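Local coordinates for putative exported protein (Bordetella parapertussis, PDB 3OCJ), which is of unknown function but has the fold of class I AdoMet-dependent methyltransferases and probably binds S-adenosylmethionine, at residues 158-163 and 172-177; 149-154 and 179-184; 131-136 and 190-195. All coordinates share one frame; numbering follows the deposited sequence.

Contact 1. Residues 158-163 and 172-177; sequences GATRLA and ITLHRQ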
ATOM      1  N   GLY A 158      10.983  -1.531 -12.788  1.00 20.58           N
ATOM      2  CA  GLY A 158      10.442  -2.789 -12.307  1.00 20.53           C
ATOM      3  C   GLY A 158       9.144  -3.175 -12.991  1.00 21.08           C
ATOM      4  O   GLY A 158       8.881  -4.358 -13.222  1.00 23.24           O
ATOM      5  N   ALA A 159       8.314  -2.185 -13.301  1.00 19.80           N
ATOM      6  CA  ALA A 159       7.073  -2.460 -14.023  1.00 17.47           C
ATOM      7  C   ALA A 159       7.394  -3.024 -15.403  1.00 20.09           C
ATOM      8  O   ALA A 159       6.798  -4.010 -15.835  1.00 22.66           O
ATOM      9  CB  ALA A 159       6.221  -1.202 -14.137  1.00 18.49           C
ATOM     10  N   THR A 160       8.350  -2.401 -16.078  1.00 20.54           N
ATOM     11  CA  THR A 160       8.771  -2.880 -17.388  1.00 23.69           C
ATOM     12  C   THR A 160       9.288  -4.312 -17.309  1.00 25.26           C
ATOM     13  O   THR A 160       8.908  -5.158 -18.119  1.00 26.66           O
ATOM     14  CB  THR A 160       9.832  -1.968 -17.986  1.00 27.97           C
ATOM     15  OG1 THR A 160      10.929  -1.840 -17.078  1.00 48.72           O
ATOM     16  CG2 THR A 160       9.251  -0.607 -18.238  1.00 19.03           C
ATOM     17  N   ARG A 161      10.135  -4.584 -16.319  1.00 25.64           N
ATOM     18  CA  ARG A 161      10.697  -5.924 -16.147  1.00 26.22           C
ATOM     19  C   ARG A 161       9.629  -6.973 -15.835  1.00 28.49           C
ATOM     20  O   ARG A 161       9.687  -8.093 -16.344  1.00 32.16           O
ATOM     21  CB  ARG A 161      11.789  -5.938 -15.071  1.00 28.83           C
ATOM     22  CG  ARG A 161      13.030  -5.126 -15.426  1.00 36.22           C
ATOM     23  CD  ARG A 161      14.206  -5.448 -14.504  1.00 38.92           C
ATOM     24  NE  ARG A 161      13.899  -5.215 -13.094  1.00 48.07           N
ATOM     25  CZ  ARG A 161      14.103  -4.063 -12.460  1.00 53.43           C
ATOM     26  NH1 ARG A 161      14.614  -3.025 -13.108  1.00 57.79           N
ATOM     27  NH2 ARG A 161      13.795  -3.948 -11.174  1.00 48.84           N
ATOM     28  N   LEU A 162       8.653  -6.613 -15.003  1.00 24.32           N
ATOM     29  CA  LEU A 162       7.596  -7.543 -14.633  1.00 24.49           C
ATOM     30  C   LEU A 162       6.670  -7.813 -15.820  1.00 25.75           C
ATOM     31  O   LEU A 162       6.130  -8.909 -15.956  1.00 30.49           O
ATOM     32  CB  LEU A 162       6.797  -7.005 -13.440  1.00 24.96           C
ATOM     33  CG  LEU A 162       5.752  -7.951 -12.838  1.00 29.44           C
ATOM     34  CD1 LEU A 162       6.422  -9.207 -12.301  1.00 31.15           C
ATOM     35  CD2 LEU A 162       4.951  -7.261 -11.735  1.00 27.73           C
ATOM     36  N   ALA A 163       6.507  -6.813 -16.682  1.00 24.51           N
ATOM     37  CA  ALA A 163       5.594  -6.918 -17.815  1.00 27.91           C
ATOM     38  C   ALA A 163       6.254  -7.523 -19.051  1.00 27.74           C
ATOM     39  O   ALA A 163       5.575  -7.805 -20.039  1.00 28.24           O
ATOM     40  CB  ALA A 163       5.023  -5.545 -18.152  1.00 25.83           C
ATOM     41  N   ILE A 172       1.568  -0.800 -22.647  1.00 16.80           N
ATOM     42  CA  ILE A 172       1.902  -0.032 -21.456  1.00 18.06           C
ATOM     43  C   ILE A 172       2.651   1.248 -21.796  1.00 17.74           C
ATOM     44  O   ILE A 172       3.604   1.235 -22.575  1.00 21.61           O
ATOM     45  CB  ILE A 172       2.749  -0.875 -20.479  1.00 17.58           C
ATOM     46  CG1 ILE A 172       1.984  -2.141 -20.082  1.00 22.97           C
ATOM     47  CG2 ILE A 172       3.134  -0.062 -19.241  1.00 20.25           C
ATOM     48  CD1 ILE A 172       2.813  -3.134 -19.301  1.00 23.92           C
ATOM     49  N   THR A 173       2.199   2.353 -21.212  1.00 17.05           N
ATOM     50  CA  THR A 173       2.892   3.629 -21.301  1.00 17.69           C
ATOM     51  C   THR A 173       3.225   4.070 -19.885  1.00 19.32           C
ATOM     52  O   THR A 173       2.350   4.101 -19.015  1.00 18.08           O
ATOM     53  CB  THR A 173       2.029   4.708 -21.979  1.00 19.29           C
ATOM     54  OG1 THR A 173       1.629   4.262 -23.281  1.00 20.63           O
ATOM     55  CG2 THR A 173       2.825   5.996 -22.143  1.00 22.54           C
ATOM     56  N   LEU A 174       4.492   4.388 -19.646  1.00 16.98           N
ATOM     57  CA  LEU A 174       4.939   4.781 -18.322  1.00 14.52           C
ATOM     58  C   LEU A 174       5.399   6.230 -18.301  1.00 17.23           C
ATOM     59  O   LEU A 174       6.010   6.722 -19.254  1.00 20.63           O
ATOM     60  CB  LEU A 174       6.083   3.879 -17.864  1.00 17.91           C
ATOM     61  CG  LEU A 174       5.774   2.384 -17.775  1.00 17.95           C
ATOM     62  CD1 LEU A 174       7.049   1.648 -17.423  1.00 23.31           C
ATOM     63  CD2 LEU A 174       4.683   2.081 -16.748  1.00 18.20           C
ATOM     64  N   HIS A 175       5.120   6.901 -17.193  1.00 17.45           N
ATOM     65  CA  HIS A 175       5.490   8.295 -17.014  1.00 18.30           C
ATOM     66  C   HIS A 175       6.104   8.495 -15.648  1.00 18.31           C
ATOM     67  O   HIS A 175       5.539   8.078 -14.641  1.00 16.90           O
ATOM     68  CB  HIS A 175       4.264   9.195 -17.121  1.00 18.88           C
ATOM     69  CG  HIS A 175       3.511   9.041 -18.402  1.00 23.92           C
ATOM     70  ND1 HIS A 175       3.896   9.661 -19.572  1.00 27.85           N
ATOM     71  CD2 HIS A 175       2.394   8.337 -18.698  1.00 26.66           C
ATOM     72  CE1 HIS A 175       3.048   9.345 -20.532  1.00 26.97           C
ATOM     73  NE2 HIS A 175       2.127   8.543 -20.029  1.00 25.18           N
ATOM     74  N   ARG A 176       7.265   9.135 -15.614  1.00 18.89           N
ATOM     75  CA  ARG A 176       7.879   9.526 -14.355  1.00 17.73           C
ATOM     76  C   ARG A 176       7.321  10.899 -14.012  1.00 19.97           C
ATOM     77  O   ARG A 176       7.651  11.902 -14.663  1.00 24.16           O
ATOM     78  CB  ARG A 176       9.410   9.575 -14.486  1.00 20.31           C
ATOM     79  CG  ARG A 176      10.188   9.316 -13.186  1.00 28.29           C
ATOM     80  CD  ARG A 176      10.454  10.584 -12.384  1.00 44.93           C
ATOM     81  NE  ARG A 176      11.853  10.671 -11.959  1.00 53.39           N
ATOM     82  CZ  ARG A 176      12.261  11.067 -10.755  1.00 49.25           C
ATOM     83  NH1 ARG A 176      11.384  11.420  -9.830  1.00 51.78           N
ATOM     84  NH2 ARG A 176      13.555  11.113 -10.469  1.00 55.09           N
ATOM     85  N   GLN A 177       6.473  10.937 -12.991  1.00 20.92           N
ATOM     86  CA  GLN A 177       5.801  12.154 -12.566  1.00 23.66           C
ATOM     87  C   GLN A 177       5.525  12.052 -11.079  1.00 19.47           C
ATOM     88  O   GLN A 177       5.317  10.960 -10.551  1.00 20.91           O
ATOM     89  CB  GLN A 177       4.453  12.319 -13.282  1.00 24.02           C
ATOM     90  CG  GLN A 177       4.523  12.506 -14.788  1.00 35.48           C
ATOM     91  CD  GLN A 177       3.150  12.661 -15.422  1.00 43.22           C
ATOM     92  OE1 GLN A 177       3.020  12.690 -16.647  1.00 46.00           O
ATOM     93  NE2 GLN A 177       2.119  12.763 -14.591  1.00 41.62           N
TER
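Leu174 carries the largest share of this contact. Its CD1 methyl presses against CG2 of Thr160 at 3.3 Å, tighter than ordinary van der Waals contact between two carbons. With CG beside the backbone N (chi1 -60°) and the chain running straight on to CD1, the side chain is held out from the strand and puts that methyl against two consecutive residues of one helical turn. The side chains of Thr160 and Leu174 cross obliquely, and Ala159 CB lies more loosely at 4.4 Å from Leu174 CD1. Two residues back along strand 172-176, Ile172 repeats the approach. Its extended CG1 arm brings CD1 to within 3.5 Å of Ala163 CB, again a close fit.

The spacing follows from periodicity. Alternate strand residues, Ile172 and Leu174, face the helix, while Ala159 and Ala163 stand one turn apart on the face that meets them. The axes of these short helix and strand segments approach to 10.3 Å and run nearly antiparallel, at 164°, as expected for helix and returning strand in the beta-alpha-beta unit of strand 145-150, helix 153-163 and strand 172-176. Within the Rossmann-like methyltransferase sheet, strand 172-176 is one of the two outermost strands, and the helix packs on the face of the sheet near that margin. Met130 extends the apolar layer against Ala159, Ile172 and Leu174, and Leu134 adds to it beside Ala163.

Thr160 is exposed and two-natured: OG1 hydrogen-bonds to Asp157 O of its own helix, leaving the methyl branch to meet Leu174. Every close pair across the interface is therefore carbon against carbon. Such a contact depends on shape rather than directional bonding, and the small alanines leave room for the projecting methyls, which probably lets strand and helix come this close.

Contact 2. Residues 149-154 and 179-184; sequences IDYDPE and AWKLDT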
ATOM      1  N   ILE A 149       1.985   5.691 -13.744  1.00 13.07           N
ATOM      2  CA  ILE A 149       2.650   6.925 -13.355  1.00 14.19           C
ATOM      3  C   ILE A 149       3.322   6.684 -12.012  1.00 13.07           C
ATOM      4  O   ILE A 149       2.697   6.182 -11.080  1.00 13.00           O
ATOM      5  CB  ILE A 149       1.634   8.086 -13.231  1.00 16.15           C
ATOM      6  CG1 ILE A 149       0.893   8.275 -14.562  1.00 23.80           C
ATOM      7  CG2 ILE A 149       2.329   9.376 -12.804  1.00 20.84           C
ATOM      8  CD1 ILE A 149      -0.039   9.468 -14.580  1.00 30.45           C
ATOM      9  N   ASP A 150       4.599   7.018 -11.906  1.00 13.63           N
ATOM     10  CA  ASP A 150       5.296   6.866 -10.632  1.00 14.59           C
ATOM     11  C   ASP A 150       6.445   7.852 -10.614  1.00 13.48           C
ATOM     12  O   ASP A 150       6.997   8.174 -11.658  1.00 16.04           O
ATOM     13  CB  ASP A 150       5.796   5.424 -10.451  1.00 15.59           C
ATOM     14  CG  ASP A 150       5.972   5.040  -8.991  1.00 15.25           C
ATOM     15  OD1 ASP A 150       6.762   5.700  -8.288  1.00 18.10           O
ATOM     16  OD2 ASP A 150       5.345   4.053  -8.543  1.00 14.45           O
ATOM     17  N   TYR A 151       6.792   8.334  -9.431  1.00 14.44           N
ATOM     18  CA  TYR A 151       7.886   9.292  -9.320  1.00 17.02           C
ATOM     19  C   TYR A 151       9.219   8.576  -9.143  1.00 17.85           C
ATOM     20  O   TYR A 151      10.287   9.175  -9.325  1.00 21.87           O
ATOM     21  CB  TYR A 151       7.644  10.236  -8.145  1.00 18.29           C
ATOM     22  CG  TYR A 151       8.309  11.585  -8.278  1.00 24.89           C
ATOM     23  CD1 TYR A 151       8.592  12.129  -9.526  1.00 23.98           C
ATOM     24  CD2 TYR A 151       8.614  12.330  -7.152  1.00 27.18           C
ATOM     25  CE1 TYR A 151       9.192  13.373  -9.640  1.00 38.35           C
ATOM     26  CE2 TYR A 151       9.209  13.567  -7.258  1.00 39.78           C
ATOM     27  CZ  TYR A 151       9.494  14.081  -8.500  1.00 37.40           C
ATOM     28  OH  TYR A 151      10.082  15.317  -8.593  1.00 52.17           O
ATOM     29  N   ASP A 152       9.157   7.296  -8.794  1.00 15.45           N
ATOM     30  CA  ASP A 152      10.366   6.504  -8.567  1.00 17.85           C
ATOM     31  C   ASP A 152      10.786   5.803  -9.860  1.00 15.69           C
ATOM     32  O   ASP A 152      10.078   4.920 -10.352  1.00 16.96           O
ATOM     33  CB  ASP A 152      10.081   5.469  -7.477  1.00 17.13           C
ATOM     34  CG  ASP A 152      11.291   4.627  -7.129  1.00 20.20           C
ATOM     35  OD1 ASP A 152      12.380   4.862  -7.691  1.00 19.85           O
ATOM     36  OD2 ASP A 152      11.144   3.727  -6.281  1.00 24.30           O
ATOM     37  N   PRO A 153      11.940   6.179 -10.422  1.00 16.88           N
ATOM     38  CA  PRO A 153      12.389   5.536 -11.662  1.00 17.72           C
ATOM     39  C   PRO A 153      12.565   4.027 -11.487  1.00 19.28           C
ATOM     40  O   PRO A 153      12.393   3.282 -12.442  1.00 20.60           O
ATOM     41  CB  PRO A 153      13.753   6.187 -11.931  1.00 20.48           C
ATOM     42  CG  PRO A 153      13.779   7.420 -11.100  1.00 24.11           C
ATOM     43  CD  PRO A 153      12.906   7.172  -9.918  1.00 19.95           C
ATOM     44  N   GLU A 154      12.902   3.589 -10.278  1.00 19.38           N
ATOM     45  CA  GLU A 154      13.049   2.162 -10.003  1.00 18.96           C
ATOM     46  C   GLU A 154      11.714   1.433 -10.100  1.00 22.18           C
ATOM     47  O   GLU A 154      11.666   0.258 -10.468  1.00 22.64           O
ATOM     48  CB  GLU A 154      13.660   1.930  -8.619  1.00 22.35           C
ATOM     49  CG  GLU A 154      15.126   2.296  -8.529  1.00 29.33           C
ATOM     50  CD  GLU A 154      15.972   1.516  -9.518  1.00 38.83           C
ATOM     51  OE1 GLU A 154      15.858   0.271  -9.551  1.00 36.96           O
ATOM     52  OE2 GLU A 154      16.748   2.149 -10.264  1.00 40.16           O
ATOM     53  N   ALA A 179       3.109  11.992  -8.419  1.00 19.69           N
ATOM     54  CA  ALA A 179       1.687  11.700  -8.323  1.00 19.40           C
ATOM     55  C   ALA A 179       0.868  12.861  -7.754  1.00 17.19           C
ATOM     56  O   ALA A 179      -0.265  13.084  -8.165  1.00 19.42           O
ATOM     57  CB  ALA A 179       1.459  10.432  -7.498  1.00 19.31           C
ATOM     58  N   TRP A 180       1.436  13.600  -6.800  1.00 15.09           N
ATOM     59  CA  TRP A 180       0.727  14.723  -6.186  1.00 15.55           C
ATOM     60  C   TRP A 180       0.494  15.903  -7.134  1.00 17.40           C
ATOM     61  O   TRP A 180      -0.262  16.817  -6.815  1.00 20.58           O
ATOM     62  CB  TRP A 180       1.461  15.199  -4.920  1.00 15.30           C
ATOM     63  CG  TRP A 180       1.569  14.131  -3.881  1.00 13.84           C
ATOM     64  CD1 TRP A 180       2.621  13.289  -3.678  1.00 14.87           C
ATOM     65  CD2 TRP A 180       0.570  13.763  -2.919  1.00 12.33           C
ATOM     66  NE1 TRP A 180       2.350  12.434  -2.639  1.00 13.87           N
ATOM     67  CE2 TRP A 180       1.092  12.696  -2.161  1.00 12.34           C
ATOM     68  CE3 TRP A 180      -0.711  14.241  -2.622  1.00 12.74           C
ATOM     69  CZ2 TRP A 180       0.385  12.102  -1.112  1.00 12.96           C
ATOM     70  CZ3 TRP A 180      -1.408  13.656  -1.587  1.00 11.97           C
ATOM     71  CH2 TRP A 180      -0.862  12.597  -0.843  1.00 11.41           C
ATOM     72  N   LYS A 181       1.141  15.881  -8.298  1.00 16.37           N
ATOM     73  CA  LYS A 181       1.001  16.963  -9.279  1.00 16.28           C
ATOM     74  C   LYS A 181       0.269  16.488 -10.537  1.00 16.88           C
ATOM     75  O   LYS A 181       0.308  17.149 -11.575  1.00 19.19           O
ATOM     76  CB  LYS A 181       2.374  17.537  -9.656  1.00 19.26           C
ATOM     77  CG  LYS A 181       3.178  18.090  -8.490  1.00 22.88           C
ATOM     78  CD  LYS A 181       4.511  18.663  -8.984  1.00 30.18           C
ATOM     79  CE  LYS A 181       5.504  18.894  -7.847  1.00 33.62           C
ATOM     80  NZ  LYS A 181       6.686  17.967  -7.908  1.00 28.23           N
ATOM     81  N   LEU A 182      -0.396  15.339 -10.446  1.00 15.89           N
ATOM     82  CA  LEU A 182      -1.136  14.794 -11.579  1.00 16.81           C
ATOM     83  C   LEU A 182      -2.033  15.863 -12.199  1.00 18.48           C
ATOM     84  O   LEU A 182      -2.784  16.526 -11.491  1.00 18.74           O
ATOM     85  CB  LEU A 182      -1.994  13.620 -11.106  1.00 15.86           C
ATOM     86  CG  LEU A 182      -2.794  12.889 -12.181  1.00 19.59           C
ATOM     87  CD1 LEU A 182      -1.868  12.194 -13.168  1.00 21.67           C
ATOM     88  CD2 LEU A 182      -3.737  11.884 -11.533  1.00 19.50           C
ATOM     89  N   ASP A 183      -1.971  16.032 -13.517  1.00 18.50           N
ATOM     90  CA  ASP A 183      -2.781  17.071 -14.149  1.00 19.11           C
ATOM     91  C   ASP A 183      -3.434  16.634 -15.459  1.00 19.03           C
ATOM     92  O   ASP A 183      -3.884  17.464 -16.240  1.00 24.67           O
ATOM     93  CB  ASP A 183      -1.977  18.364 -14.327  1.00 24.15           C
ATOM     94  CG  ASP A 183      -0.858  18.231 -15.346  1.00 35.92           C
ATOM     95  OD1 ASP A 183      -0.651  17.124 -15.886  1.00 30.11           O
ATOM     96  OD2 ASP A 183      -0.180  19.248 -15.610  1.00 45.28           O
ATOM     97  N   THR A 184      -3.496  15.323 -15.674  1.00 18.43           N
ATOM     98  CA  THR A 184      -4.204  14.743 -16.811  1.00 18.80           C
ATOM     99  C   THR A 184      -5.660  15.187 -16.813  1.00 18.53           C
ATOM    100  O   THR A 184      -6.308  15.202 -15.768  1.00 18.91           O
ATOM    101  CB  THR A 184      -4.173  13.201 -16.751  1.00 22.06           C
ATOM    102  OG1 THR A 184      -2.814  12.744 -16.665  1.00 24.31           O
ATOM    103  CG2 THR A 184      -4.850  12.588 -17.977  1.00 25.52           C
TER
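Asp150 OD1 accepts the backbone N of Asp152 at 2.9 Å, nearly straight at 167°, next to Ile149 and Tyr151, the residues that meet Leu182 and Lys181. The donor meets the oxygen on its anti side and only slightly out of the carboxylate plane. The other oxygen, OD2, takes the backbone N of Gly128, so both ends of the carboxylate are engaged and its rotation is restricted. Two residues on, Asp152 OD1 receives Glu154 N at 2.9 Å, this time from well above the carboxylate plane.

The first of these bonds makes an Asx turn and the second caps the N terminus of helix 153-163; together they shape the passage from strand to helix. In class I methyltransferases an acidic residue at the end of the second strand commonly binds the ribose of AdoMet, and the position of Asp150 is consistent with that role.

Ile149 points the other way, toward the loop that follows strand 172-176. There CD1 of Ile149 touches CD1 of Leu182 at 3.6 Å, the two side chains crossing at about a right angle. Leu182 gets there with CG anti to its backbone N (chi1 -177°), and it also packs on Phe213 and Ala216 of helix 203-216, which places this apolar pair on the face of the sheet covered by that helix. On the exposed side the fit is slack: Tyr151 OH and Lys181 NZ are 4.4 Å apart, too far for a bond. Lys181 NZ instead forms a salt bridge with Asp178, while the ring of Tyr151 receives Arg176 in a cation-pi contact.

Contact 3. Residues 131-136 and 190-195; sequences SELLAL and LLTSNG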
ATOM      1  N   SER A 131       1.447  -4.639 -10.274  1.00 25.10           N
ATOM      2  CA  SER A 131       1.089  -6.010  -9.920  1.00 31.60           C
ATOM      3  C   SER A 131      -0.384  -6.312 -10.172  1.00 25.64           C
ATOM      4  O   SER A 131      -0.741  -7.377 -10.685  1.00 24.37           O
ATOM      5  CB  SER A 131       1.416  -6.268  -8.447  1.00 34.57           C
ATOM      6  OG  SER A 131       2.643  -5.653  -8.075  1.00 32.71           O
ATOM      7  N   GLU A 132      -1.241  -5.375  -9.798  1.00 22.66           N
ATOM      8  CA  GLU A 132      -2.674  -5.593  -9.911  1.00 19.70           C
ATOM      9  C   GLU A 132      -3.119  -5.598 -11.378  1.00 21.72           C
ATOM     10  O   GLU A 132      -3.880  -6.460 -11.790  1.00 22.06           O
ATOM     11  CB  GLU A 132      -3.468  -4.588  -9.057  1.00 26.46           C
ATOM     12  CG  GLU A 132      -3.502  -3.152  -9.565  1.00 27.21           C
ATOM     13  CD  GLU A 132      -2.210  -2.379  -9.325  1.00 37.73           C
ATOM     14  OE1 GLU A 132      -1.195  -2.996  -8.937  1.00 46.02           O
ATOM     15  OE2 GLU A 132      -2.215  -1.144  -9.530  1.00 29.45           O
ATOM     16  N   LEU A 133      -2.613  -4.667 -12.177  1.00 20.30           N
ATOM     17  CA  LEU A 133      -3.011  -4.605 -13.582  1.00 19.71           C
ATOM     18  C   LEU A 133      -2.493  -5.790 -14.403  1.00 21.50           C
ATOM     19  O   LEU A 133      -3.170  -6.270 -15.311  1.00 20.48           O
ATOM     20  CB  LEU A 133      -2.575  -3.281 -14.221  1.00 18.77           C
ATOM     21  CG  LEU A 133      -3.163  -1.990 -13.643  1.00 19.29           C
ATOM     22  CD1 LEU A 133      -2.714  -0.801 -14.484  1.00 20.41           C
ATOM     23  CD2 LEU A 133      -4.677  -2.053 -13.570  1.00 20.01           C
ATOM     24  N   LEU A 134      -1.298  -6.270 -14.079  1.00 19.66           N
ATOM     25  CA  LEU A 134      -0.715  -7.384 -14.821  1.00 21.21           C
ATOM     26  C   LEU A 134      -1.336  -8.726 -14.420  1.00 25.34           C
ATOM     27  O   LEU A 134      -1.110  -9.740 -15.074  1.00 29.86           O
ATOM     28  CB  LEU A 134       0.804  -7.413 -14.640  1.00 21.36           C
ATOM     29  CG  LEU A 134       1.574  -6.235 -15.250  1.00 20.04           C
ATOM     30  CD1 LEU A 134       3.031  -6.249 -14.804  1.00 25.12           C
ATOM     31  CD2 LEU A 134       1.479  -6.240 -16.775  1.00 23.98           C
ATOM     32  N   ALA A 135      -2.122  -8.730 -13.349  1.00 22.14           N
ATOM     33  CA  ALA A 135      -2.764  -9.959 -12.884  1.00 21.93           C
ATOM     34  C   ALA A 135      -4.167 -10.157 -13.456  1.00 23.37           C
ATOM     35  O   ALA A 135      -4.761 -11.218 -13.278  1.00 25.75           O
ATOM     36  CB  ALA A 135      -2.810  -9.994 -11.360  1.00 23.69           C
ATOM     37  N   LEU A 136      -4.701  -9.145 -14.133  1.00 21.53           N
ATOM     38  CA  LEU A 136      -6.079  -9.217 -14.618  1.00 16.98           C
ATOM     39  C   LEU A 136      -6.225 -10.130 -15.833  1.00 20.07           C
ATOM     40  O   LEU A 136      -5.244 -10.467 -16.501  1.00 23.82           O
ATOM     41  CB  LEU A 136      -6.622  -7.823 -14.950  1.00 17.67           C
ATOM     42  CG  LEU A 136      -6.564  -6.769 -13.845  1.00 18.77           C
ATOM     43  CD1 LEU A 136      -7.101  -5.431 -14.335  1.00 19.46           C
ATOM     44  CD2 LEU A 136      -7.315  -7.234 -12.612  1.00 20.40           C
ATOM     45  N   LEU A 190     -10.450   4.295 -16.096  1.00 13.89           N
ATOM     46  CA  LEU A 190     -10.301   3.668 -14.794  1.00 15.55           C
ATOM     47  C   LEU A 190      -8.973   4.113 -14.209  1.00 13.32           C
ATOM     48  O   LEU A 190      -7.971   4.173 -14.927  1.00 15.20           O
ATOM     49  CB  LEU A 190     -10.280   2.150 -14.954  1.00 18.68           C
ATOM     50  CG  LEU A 190     -11.518   1.337 -14.607  1.00 34.70           C
ATOM     51  CD1 LEU A 190     -11.277  -0.112 -15.000  1.00 24.43           C
ATOM     52  CD2 LEU A 190     -11.812   1.453 -13.117  1.00 27.16           C
ATOM     53  N   LEU A 191      -8.950   4.438 -12.923  1.00 11.44           N
ATOM     54  CA  LEU A 191      -7.700   4.819 -12.265  1.00 12.03           C
ATOM     55  C   LEU A 191      -7.638   4.083 -10.939  1.00 12.60           C
ATOM     56  O   LEU A 191      -8.609   4.079 -10.178  1.00 13.59           O
ATOM     57  CB  LEU A 191      -7.625   6.341 -12.052  1.00 14.93           C
ATOM     58  CG  LEU A 191      -6.273   6.891 -11.560  1.00 17.16           C
ATOM     59  CD1 LEU A 191      -6.025   8.337 -12.000  1.00 19.19           C
ATOM     60  CD2 LEU A 191      -6.114   6.767 -10.042  1.00 16.24           C
ATOM     61  N   THR A 192      -6.518   3.424 -10.680  1.00 12.11           N
ATOM     62  CA  THR A 192      -6.318   2.760  -9.408  1.00 12.86           C
ATOM     63  C   THR A 192      -5.135   3.392  -8.649  1.00 10.36           C
ATOM     64  O   THR A 192      -4.130   3.788  -9.254  1.00 12.53           O
ATOM     65  CB  THR A 192      -6.140   1.243  -9.607  1.00 14.63           C
ATOM     66  OG1 THR A 192      -6.021   0.599  -8.335  1.00 17.38           O
ATOM     67  CG2 THR A 192      -4.922   0.952 -10.470  1.00 16.53           C
ATOM     68  N   SER A 193      -5.279   3.498  -7.332  1.00  9.98           N
ATOM     69  CA  SER A 193      -4.269   4.117  -6.488  1.00 10.52           C
ATOM     70  C   SER A 193      -4.192   3.428  -5.135  1.00 12.34           C
ATOM     71  O   SER A 193      -5.201   3.286  -4.446  1.00 11.95           O
ATOM     72  CB  SER A 193      -4.586   5.602  -6.278  1.00 11.66           C
ATOM     73  OG  SER A 193      -3.580   6.226  -5.485  1.00 12.25           O
ATOM     74  N   ASN A 194      -2.986   3.017  -4.763  1.00 10.94           N
ATOM     75  CA  ASN A 194      -2.745   2.466  -3.434  1.00 11.42           C
ATOM     76  C   ASN A 194      -1.414   2.980  -2.917  1.00 12.55           C
ATOM     77  O   ASN A 194      -0.439   3.027  -3.655  1.00 15.23           O
ATOM     78  CB  ASN A 194      -2.731   0.934  -3.498  1.00 12.13           C
ATOM     79  CG  ASN A 194      -2.441   0.290  -2.152  1.00 17.33           C
ATOM     80  OD1 ASN A 194      -1.379  -0.314  -1.948  1.00 21.91           O
ATOM     81  ND2 ASN A 194      -3.367   0.416  -1.231  1.00 12.94           N
ATOM     82  N   GLY A 195      -1.380   3.364  -1.646  1.00 12.64           N
ATOM     83  CA  GLY A 195      -0.129   3.668  -0.967  1.00 14.50           C
ATOM     84  C   GLY A 195       0.349   5.108  -0.986  1.00 13.78           C
ATOM     85  O   GLY A 195       1.541   5.377  -0.769  1.00 15.62           O
TER
HETATM   86  O   HOH W   1      -3.425   0.289  -7.387  1.00 19.37           O
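Glu132 and Thr192 reach for each other from opposite directions, and the methyl of Thr192 takes the direct contact: its CG2 is 3.6 Å from Glu132 OE2. Leu133 closes the apolar side more distantly, with CD2 at 4.3 Å from Thr192 CG2. This is the more closely packed part of a small interface, which buries about 90 Å² in all.

The polar side is looser: it has no direct bond and is bridged by one water. That water donates to Glu132 OE2 at 2.8 Å and lies 2.8 Å from Thr192 OG1. Torsions explain the division of labour. Thr192 has OG1 anti to the backbone N (chi1 -177°), which turns the hydroxyl to the water while the methyl branch faces Glu132 and Leu133. Glu132 is bent at chi2 (-76°), bringing its carboxylate round to the sheet. OE2 is thus held by both the water and a hydrogen bond with Ser124 OG, whereas Thr192 OG1 has a further, weak bond to Val224 O. These partners probably fix the position of the carboxylate. Just beyond the strand, Asn194 touches a bound palmitic acid.

The nearest CA atoms across the contact, those of Leu133 and Thr192, are 9.1 Å apart. Leu133 also packs on Val122 and Ser124 of the neighbouring strand 121-124, so the short, weakly bonded helix 131-134 lies against the face of the sheet over strands 121-124 and 188-192. Strand 188-192 runs parallel between strands 121-124 and 221-226, and Phe108 of helix 96-115 packs on Thr192 as well.

Overall arrangement
From the N terminus, the chain enters contact 3 at 131-136, contact 2 at 149-154 and contact 1 at 158-163, then leaves them in reverse order at 172-177, 179-184 and 190-195. The three loops are therefore concentric and none cross. Contact 1, the innermost, ties helix 153-163 to the outermost strand 172-176; His175 of this strand and Gln177 just after it hydrogen-bond to Asp150 of contact 2. Contact 2 joins the end of strand 145-150 to the loop before strand 188-192, and contact 3 joins helix 131-134 to that strand. Leu134 packs on Leu162 and Ala163 between contacts 1 and 3, while Leu182 and Leu191 link contacts 2 and 3.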